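Local coordinates for inositol dehydrogenase (Lactobacillus casei, PDB 4N54), which probably catalyses the NAD-dependent oxidation of scyllo-inositol, at residues A[17-22]-A[40-45]; A[80-85]-A[103-108]. One frame throughout, in Å; residues are numbered along the deposited sequence.

Overall arrangement
Contacts 1 and 2 lie in the same parallel sheet of the NAD-binding Rossmann domain. Their centres are about 10 Å apart. Contact 1 comes first along the chain and closes before contact 2 opens. Each joins two strands linked by one helix: 26-35 in contact 1 and 90-99 in contact 2. Strands 15-20 and 80-83 are neighbours, so the order across this part of the sheet is 40-46, 15-20, 80-83, 103-106. G18 N lies 2.9 Å from A80 O, probably as a hydrogen bond. Both contacts reach the cofactor: contact 1 meets its adenosine half, and contact 2 its nicotinamide half and the inositol.

Contact 1 of 2, residues A[17-22]-A[40-45]; sequences IGIVGL and AKLQAA. With NAI (1,4-dihydronicotinamide adenine dinucleotide), chain E.
I19 and L42 meet through methyl groups, with I19 CG2 3.7 Å from L42 CD1. I19 carries CG1 anti to the backbone N (chi1 -169°), which leaves CG2 between N and the carbonyl carbon and facing strand 40-45. There CG2 also touches A45 CB, at 3.9 Å. In L42, chi2 of 67° turns CD1 toward the neighbouring strand, where it also meets I17 CG2. I17 sends its long branch the other way, and CD1 ends beside A40 CB. I17, I19, L42 and A45 share one face of the sheet. Helix 26-35 packs on this face through A30, which touches L42 and L22.

The backbones run parallel, and the register slips by one residue between I17 and G18. This is a beta bulge. I17 O accepts two bonds there: Q43 N at 2.7 Å, in the carbonyl plane, and A44 N at 3.2 Å, tilted from it. On the face opposite I19 and L42, A44 CB lies 4.0 Å from G18 CA, where G18 has no side chain. Beyond the bulge, I19 N donates to A44 O. The amide of Q43 leads away from this contact and bonds to E63 and E64.

Past the strand, the chain turns at G21 and L22, at the start of a probable GxGxxG motif. L22 N donates to the ribose hydroxyl O3B of the cofactor at 2.8 Å. V20 CG2 lies 3.5 Å from C2A of the adenine. Strand pairing here thus needs no polar side chain, and the cofactor hydrogen bond from L22 depends on backbone position rather than on side-chain chemistry.

Contact 2 of 2, residues A[80-85]-A[103-108]; sequences AVFIVS and HVFSEK. With NAI (1,4-dihydronicotinamide adenine dinucleotide), chain E; 2H3 ((1r,2r,3r,4r,5r,6r)-cyclohexane-1,2,3,4,5,6-hexol), chain F.
F105 chi1 of 173°, with CG anti to the backbone N, and the unusual F82 chi1 of -107° swing the two rings face to face, as an offset stack. Their centroids are 4.1 Å apart and their planes differ by 11°. F105 CD1 sits over the F82 face toward its rim, and F105 CB adds a CH-pi contact over the same ring. H29 approaches F82 edge-to-face. Helix 301-317 also reaches this aromatic pair, through F311 at F82 and E307 at F105.

On the other face, V81 and V104 lie side by side, touching through their CG2 methyls at 3.9 Å. I83 CD1 reaches across to V104 CG1. Four backbone hydrogen bonds join the parallel strands. The last, E107 N to I83 O, lies at the end that faces the ligands.

There E107 turns at chi2, which carries its carboxylate to the nicotinamide. The amide N7N of the cofactor donates to E107 OE1 at 3.0 Å in a nearly straight bond. K108 N donates to the same oxygen from above the carboxylate plane. OE2 is bonded to H29, so both carboxylate oxygens are engaged. V84 CG1 packs against E107 CG, 3.8 Å away, and lies near the ribose oxygen O4D. The ribose hydroxyl O2D bonds to K108 O at 3.0 Å. K108 NZ, whose placement is less sure, lies near inositol O1 and O2 and is modelled in a salt bridge with D191.

This is a beta-alpha-beta unit of a Rossmann fold, with the ligand site at the C-terminal ends of its strands. The E-K pair closing segment 103-108 belongs to the EKP motif familiar in the GFO/IDH/MocA family.

Contact 1 of 2, residues A[17-22]-A[40-45]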
loop_
_atom_site.group_PDB
_atom_site.type_symbol
_atom_site.label_atom_id
_atom_site.label_comp_id
_atom_site.label_asym_id
_atom_site.label_seq_id
_atom_site.Cartn_x
_atom_site.Cartn_y
_atom_site.Cartn_z
ATOM N N ILE A 17 39.100 15.904 -11.584
ATOM C CA ILE A 17 38.853 14.474 -11.552
ATOM C C ILE A 17 39.063 13.813 -12.907
ATOM O O ILE A 17 38.704 14.369 -13.935
ATOM C CB ILE A 17 37.432 14.192 -11.066
ATOM C CG1 ILE A 17 37.253 14.689 -9.636
ATOM C CG2 ILE A 17 37.101 12.735 -11.168
ATOM C CD1 ILE A 17 35.982 14.239 -9.002
ATOM N N GLY A 18 39.669 12.634 -12.891
ATOM C CA GLY A 18 39.810 11.824 -14.075
ATOM C C GLY A 18 39.124 10.486 -13.894
ATOM O O GLY A 18 39.354 9.816 -12.908
ATOM N N ILE A 19 38.288 10.093 -14.848
ATOM C CA ILE A 19 37.488 8.890 -14.710
ATOM C C ILE A 19 37.951 7.806 -15.668
ATOM O O ILE A 19 38.396 8.096 -16.762
ATOM C CB ILE A 19 35.978 9.205 -14.888
ATOM C CG1 ILE A 19 35.102 8.026 -14.482
ATOM C CG2 ILE A 19 35.669 9.645 -16.293
ATOM C CD1 ILE A 19 33.656 8.367 -14.398
ATOM N N VAL A 20 37.875 6.556 -15.232
ATOM C CA VAL A 20 38.112 5.431 -16.124
ATOM C C VAL A 20 36.857 4.585 -16.212
ATOM O O VAL A 20 36.387 4.044 -15.229
ATOM C CB VAL A 20 39.349 4.579 -15.714
ATOM C CG1 VAL A 20 39.256 4.101 -14.285
ATOM C CG2 VAL A 20 39.528 3.399 -16.643
ATOM N N GLY A 21 36.299 4.488 -17.399
ATOM C CA GLY A 21 35.072 3.752 -17.563
ATOM C C GLY A 21 33.926 4.682 -17.878
ATOM O O GLY A 21 33.657 5.620 -17.146
ATOM N N LEU A 22 33.247 4.416 -18.977
ATOM C CA LEU A 22 32.134 5.235 -19.367
ATOM C C LEU A 22 30.987 4.350 -19.828
ATOM O O LEU A 22 30.257 4.691 -20.744
ATOM C CB LEU A 22 32.561 6.219 -20.446
ATOM C CG LEU A 22 33.666 7.196 -20.070
ATOM C CD1 LEU A 22 34.179 7.916 -21.272
ATOM C CD2 LEU A 22 33.199 8.185 -19.051
ATOM N N ALA A 40 34.034 20.299 -8.291
ATOM C CA ALA A 40 34.666 19.214 -9.018
ATOM C C ALA A 40 34.594 19.455 -10.504
ATOM O O ALA A 40 33.626 19.998 -11.001
ATOM C CB ALA A 40 34.026 17.897 -8.667
ATOM N N LYS A 41 35.633 19.044 -11.205
ATOM C CA LYS A 41 35.669 19.177 -12.645
ATOM C C LYS A 41 36.145 17.887 -13.252
ATOM O O LYS A 41 37.137 17.323 -12.820
ATOM C CB LYS A 41 36.601 20.313 -13.044
ATOM C CG LYS A 41 37.006 20.311 -14.504
ATOM C CD LYS A 41 37.819 21.545 -14.843
ATOM C CE LYS A 41 38.365 21.476 -16.253
ATOM N NZ LYS A 41 37.313 21.266 -17.273
ATOM N N LEU A 42 35.434 17.414 -14.255
ATOM C CA LEU A 42 35.842 16.202 -14.923
ATOM C C LEU A 42 36.871 16.547 -15.979
ATOM O O LEU A 42 36.531 16.898 -17.093
ATOM C CB LEU A 42 34.652 15.513 -15.552
ATOM C CG LEU A 42 34.922 14.142 -16.140
ATOM C CD1 LEU A 42 35.258 13.134 -15.063
ATOM C CD2 LEU A 42 33.724 13.707 -16.928
ATOM N N GLN A 43 38.137 16.453 -15.609
ATOM C CA GLN A 43 39.209 16.881 -16.481
ATOM C C GLN A 43 39.588 15.796 -17.474
ATOM O O GLN A 43 39.855 16.080 -18.628
ATOM C CB GLN A 43 40.417 17.290 -15.646
ATOM C CG GLN A 43 41.675 17.591 -16.426
ATOM C CD GLN A 43 41.617 18.907 -17.141
ATOM O OE1 GLN A 43 40.795 19.758 -16.835
ATOM N NE2 GLN A 43 42.493 19.085 -18.104
ATOM N N ALA A 44 39.589 14.553 -17.029
ATOM C CA ALA A 44 40.120 13.487 -17.849
ATOM C C ALA A 44 39.254 12.242 -17.862
ATOM O O ALA A 44 38.527 11.984 -16.922
ATOM C CB ALA A 44 41.514 13.147 -17.390
ATOM N N ALA A 45 39.356 11.463 -18.932
ATOM C CA ALA A 45 38.581 10.240 -19.064
ATOM C C ALA A 45 39.329 9.167 -19.837
ATOM O O ALA A 45 39.969 9.440 -20.835
ATOM C CB ALA A 45 37.248 10.527 -19.705
HETATM P PA NAI E . 30.418 -1.402 -18.567
HETATM O O1A NAI E . 30.901 -2.623 -19.149
HETATM O O2A NAI E . 29.102 -0.843 -18.861
HETATM O O5B NAI E . 31.433 -0.264 -18.778
HETATM C C5B NAI E . 32.801 -0.527 -18.817
HETATM C C4B NAI E . 33.591 0.708 -19.170
HETATM O O4B NAI E . 34.926 0.463 -18.775
HETATM C C3B NAI E . 33.660 0.982 -20.656
HETATM O O3B NAI E . 33.806 2.365 -20.820
HETATM C C2B NAI E . 34.963 0.391 -21.098
HETATM O O2B NAI E . 35.463 1.131 -22.188
HETATM C C1B NAI E . 35.807 0.618 -19.872
HETATM N N9A NAI E . 36.919 -0.320 -19.781
HETATM C C8A NAI E . 36.837 -1.631 -19.852
HETATM N N7A NAI E . 38.038 -2.204 -19.726
HETATM C C5A NAI E . 38.915 -1.234 -19.545
HETATM C C6A NAI E . 40.362 -1.143 -19.337
HETATM N N6A NAI E . 41.078 -2.245 -19.300
HETATM N N1A NAI E . 40.924 0.053 -19.181
HETATM C C2A NAI E . 40.168 1.147 -19.221
HETATM N N3A NAI E . 38.844 1.146 -19.398
HETATM C C4A NAI E . 38.171 0.008 -19.577
HETATM O O3 NAI E . 30.532 -1.643 -17.012
HETATM P PN NAI E . 29.659 -0.953 -15.919
HETATM O O1N NAI E . 28.374 -1.598 -15.883
HETATM O O2N NAI E . 29.746 0.476 -16.054
HETATM O O5D NAI E . 30.444 -1.348 -14.623
HETATM C C5D NAI E . 31.530 -0.597 -14.125
HETATM C C4D NAI E . 31.882 -0.902 -12.679
HETATM O O4D NAI E . 30.933 -0.302 -11.840
HETATM C C3D NAI E . 31.907 -2.375 -12.354
HETATM O O3D NAI E . 32.984 -2.632 -11.488
HETATM C C2D NAI E . 30.596 -2.581 -11.655
HETATM O O2D NAI E . 30.649 -3.628 -10.710
HETATM C C1D NAI E . 30.319 -1.237 -11.021
HETATM N N1N NAI E . 28.922 -0.890 -11.012
HETATM C C2N NAI E . 28.419 -0.499 -9.879
HETATM C C3N NAI E . 27.110 -0.135 -9.739
HETATM C C7N NAI E . 26.611 0.276 -8.400
HETATM O O7N NAI E . 25.470 0.153 -8.162
HETATM N N7N NAI E . 27.394 0.764 -7.480
HETATM C C4N NAI E . 26.189 -0.174 -10.923
HETATM C C5N NAI E . 26.878 -0.607 -12.115
HETATM C C6N NAI E . 28.206 -0.942 -12.110
#

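Contact 2 of 2, residues A[80-85]-A[103-108]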
loop_
_atom_site.group_PDB
_atom_site.type_symbol
_atom_site.label_atom_id
_atom_site.label_comp_id
_atom_site.label_asym_id
_atom_site.label_seq_id
_atom_site.Cartn_x
_atom_site.Cartn_y
_atom_site.Cartn_z
ATOM N N ALA A 80 42.459 13.604 -8.527
ATOM C CA ALA A 80 41.790 12.400 -8.082
ATOM C C ALA A 80 41.135 11.644 -9.226
ATOM O O ALA A 80 40.904 12.195 -10.293
ATOM C CB ALA A 80 40.782 12.738 -7.028
ATOM N N VAL A 81 40.860 10.366 -8.987
ATOM C CA VAL A 81 40.241 9.508 -9.977
ATOM C C VAL A 81 39.011 8.789 -9.457
ATOM O O VAL A 81 38.899 8.475 -8.285
ATOM C CB VAL A 81 41.203 8.434 -10.517
ATOM C CG1 VAL A 81 42.391 9.063 -11.234
ATOM C CG2 VAL A 81 41.651 7.517 -9.415
ATOM N N PHE A 82 38.095 8.543 -10.378
ATOM C CA PHE A 82 36.952 7.686 -10.168
ATOM C C PHE A 82 37.163 6.420 -10.979
ATOM O O PHE A 82 37.321 6.475 -12.183
ATOM C CB PHE A 82 35.687 8.384 -10.652
ATOM C CG PHE A 82 34.795 8.865 -9.555
ATOM C CD1 PHE A 82 35.225 9.809 -8.662
ATOM C CD2 PHE A 82 33.521 8.376 -9.425
ATOM C CE1 PHE A 82 34.411 10.245 -7.663
ATOM C CE2 PHE A 82 32.707 8.824 -8.429
ATOM C CZ PHE A 82 33.161 9.752 -7.552
ATOM N N ILE A 83 37.156 5.279 -10.321
ATOM C CA ILE A 83 37.379 4.028 -11.016
ATOM C C ILE A 83 36.082 3.275 -11.247
ATOM O O ILE A 83 35.487 2.737 -10.338
ATOM C CB ILE A 83 38.417 3.171 -10.294
ATOM C CG1 ILE A 83 39.759 3.889 -10.305
ATOM C CG2 ILE A 83 38.546 1.853 -10.932
ATOM C CD1 ILE A 83 40.738 3.347 -9.356
ATOM N N VAL A 84 35.660 3.267 -12.499
ATOM C CA VAL A 84 34.422 2.641 -12.905
ATOM C C VAL A 84 34.710 1.668 -14.048
ATOM O O VAL A 84 33.875 1.415 -14.894
ATOM C CB VAL A 84 33.390 3.690 -13.342
ATOM C CG1 VAL A 84 32.026 3.236 -12.985
ATOM C CG2 VAL A 84 33.655 4.994 -12.674
ATOM N N SER A 85 35.928 1.151 -14.063
ATOM C CA SER A 85 36.313 0.103 -14.980
ATOM C C SER A 85 35.732 -1.203 -14.462
ATOM O O SER A 85 35.289 -1.257 -13.330
ATOM C CB SER A 85 37.838 0.014 -15.041
ATOM O OG SER A 85 38.366 -0.471 -13.841
ATOM N N HIS A 103 44.070 10.866 -5.187
ATOM C CA HIS A 103 43.004 10.317 -4.365
ATOM C C HIS A 103 42.152 9.351 -5.187
ATOM O O HIS A 103 42.065 9.484 -6.391
ATOM C CB HIS A 103 42.135 11.442 -3.813
ATOM C CG HIS A 103 42.888 12.466 -3.031
ATOM N ND1 HIS A 103 43.244 12.280 -1.720
ATOM C CD2 HIS A 103 43.333 13.692 -3.371
ATOM C CE1 HIS A 103 43.882 13.347 -1.286
ATOM N NE2 HIS A 103 43.947 14.220 -2.269
ATOM N N VAL A 104 41.522 8.387 -4.533
ATOM C CA VAL A 104 40.838 7.328 -5.257
ATOM C C VAL A 104 39.413 7.012 -4.805
ATOM O O VAL A 104 39.152 6.814 -3.626
ATOM C CB VAL A 104 41.638 6.035 -5.202
ATOM C CG1 VAL A 104 40.820 4.883 -5.714
ATOM C CG2 VAL A 104 42.903 6.174 -6.008
ATOM N N PHE A 105 38.498 6.976 -5.767
ATOM C CA PHE A 105 37.199 6.368 -5.582
ATOM C C PHE A 105 37.179 5.145 -6.468
ATOM O O PHE A 105 37.516 5.227 -7.626
ATOM C CB PHE A 105 36.078 7.342 -5.966
ATOM C CG PHE A 105 34.694 6.739 -5.965
ATOM C CD1 PHE A 105 34.234 6.014 -7.039
ATOM C CD2 PHE A 105 33.834 6.948 -4.910
ATOM C CE1 PHE A 105 32.975 5.490 -7.038
ATOM C CE2 PHE A 105 32.573 6.419 -4.913
ATOM C CZ PHE A 105 32.145 5.695 -5.971
ATOM N N SER A 106 36.802 4.007 -5.910
ATOM C CA SER A 106 36.662 2.789 -6.680
ATOM C C SER A 106 35.269 2.212 -6.527
ATOM O O SER A 106 34.731 2.154 -5.439
ATOM C CB SER A 106 37.683 1.753 -6.237
ATOM O OG SER A 106 37.502 0.520 -6.896
ATOM N N GLU A 107 34.700 1.763 -7.634
ATOM C CA GLU A 107 33.449 1.054 -7.576
ATOM C C GLU A 107 33.613 -0.300 -6.930
ATOM O O GLU A 107 34.710 -0.804 -6.794
ATOM C CB GLU A 107 32.834 0.884 -8.959
ATOM C CG GLU A 107 31.884 1.967 -9.363
ATOM C CD GLU A 107 30.768 2.178 -8.368
ATOM O OE1 GLU A 107 30.361 1.217 -7.700
ATOM O OE2 GLU A 107 30.311 3.319 -8.256
ATOM N N LYS A 108 32.487 -0.858 -6.528
ATOM C CA LYS A 108 32.392 -2.186 -6.000
ATOM C C LYS A 108 32.466 -3.192 -7.132
ATOM O O LYS A 108 32.213 -2.850 -8.267
ATOM C CB LYS A 108 31.052 -2.335 -5.286
ATOM C CG LYS A 108 29.823 -2.062 -6.176
ATOM C CD LYS A 108 29.148 -3.342 -6.593
ATOM C CE LYS A 108 29.232 -3.569 -8.067
ATOM N NZ LYS A 108 28.515 -4.774 -8.485
HETATM P PA NAI E . 30.418 -1.402 -18.567
HETATM O O1A NAI E . 30.901 -2.623 -19.149
HETATM O O2A NAI E . 29.102 -0.843 -18.861
HETATM O O5B NAI E . 31.433 -0.264 -18.778
HETATM C C5B NAI E . 32.801 -0.527 -18.817
HETATM C C4B NAI E . 33.591 0.708 -19.170
HETATM O O4B NAI E . 34.926 0.463 -18.775
HETATM C C3B NAI E . 33.660 0.982 -20.656
HETATM O O3B NAI E . 33.806 2.365 -20.820
HETATM C C2B NAI E . 34.963 0.391 -21.098
HETATM O O2B NAI E . 35.463 1.131 -22.188
HETATM C C1B NAI E . 35.807 0.618 -19.872
HETATM N N9A NAI E . 36.919 -0.320 -19.781
HETATM C C8A NAI E . 36.837 -1.631 -19.852
HETATM N N7A NAI E . 38.038 -2.204 -19.726
HETATM C C5A NAI E . 38.915 -1.234 -19.545
HETATM C C6A NAI E . 40.362 -1.143 -19.337
HETATM N N6A NAI E . 41.078 -2.245 -19.300
HETATM N N1A NAI E . 40.924 0.053 -19.181
HETATM C C2A NAI E . 40.168 1.147 -19.221
HETATM N N3A NAI E . 38.844 1.146 -19.398
HETATM C C4A NAI E . 38.171 0.008 -19.577
HETATM O O3 NAI E . 30.532 -1.643 -17.012
HETATM P PN NAI E . 29.659 -0.953 -15.919
HETATM O O1N NAI E . 28.374 -1.598 -15.883
HETATM O O2N NAI E . 29.746 0.476 -16.054
HETATM O O5D NAI E . 30.444 -1.348 -14.623
HETATM C C5D NAI E . 31.530 -0.597 -14.125
HETATM C C4D NAI E . 31.882 -0.902 -12.679
HETATM O O4D NAI E . 30.933 -0.302 -11.840
HETATM C C3D NAI E . 31.907 -2.375 -12.354
HETATM O O3D NAI E . 32.984 -2.632 -11.488
HETATM C C2D NAI E . 30.596 -2.581 -11.655
HETATM O O2D NAI E . 30.649 -3.628 -10.710
HETATM C C1D NAI E . 30.319 -1.237 -11.021
HETATM N N1N NAI E . 28.922 -0.890 -11.012
HETATM C C2N NAI E . 28.419 -0.499 -9.879
HETATM C C3N NAI E . 27.110 -0.135 -9.739
HETATM C C7N NAI E . 26.611 0.276 -8.400
HETATM O O7N NAI E . 25.470 0.153 -8.162
HETATM N N7N NAI E . 27.394 0.764 -7.480
HETATM C C4N NAI E . 26.189 -0.174 -10.923
HETATM C C5N NAI E . 26.878 -0.607 -12.115
HETATM C C6N NAI E . 28.206 -0.942 -12.110
HETATM O O3 2H3 F . 23.706 -2.273 -8.601
HETATM C C3 2H3 F . 24.056 -3.308 -9.439
HETATM C C4 2H3 F . 23.344 -3.193 -10.759
HETATM O O4 2H3 F . 21.998 -3.392 -10.573
HETATM C C5 2H3 F . 23.775 -4.284 -11.695
HETATM O O5 2H3 F . 23.125 -4.191 -12.891
HETATM C C6 2H3 F . 25.251 -4.231 -11.909
HETATM O O6 2H3 F . 25.645 -5.215 -12.763
HETATM C C1 2H3 F . 26.004 -4.414 -10.640
HETATM O O1 2H3 F . 27.323 -4.162 -10.906
HETATM C C2 2H3 F . 25.545 -3.302 -9.536
HETATM O O2 2H3 F . 26.078 -3.569 -8.306
#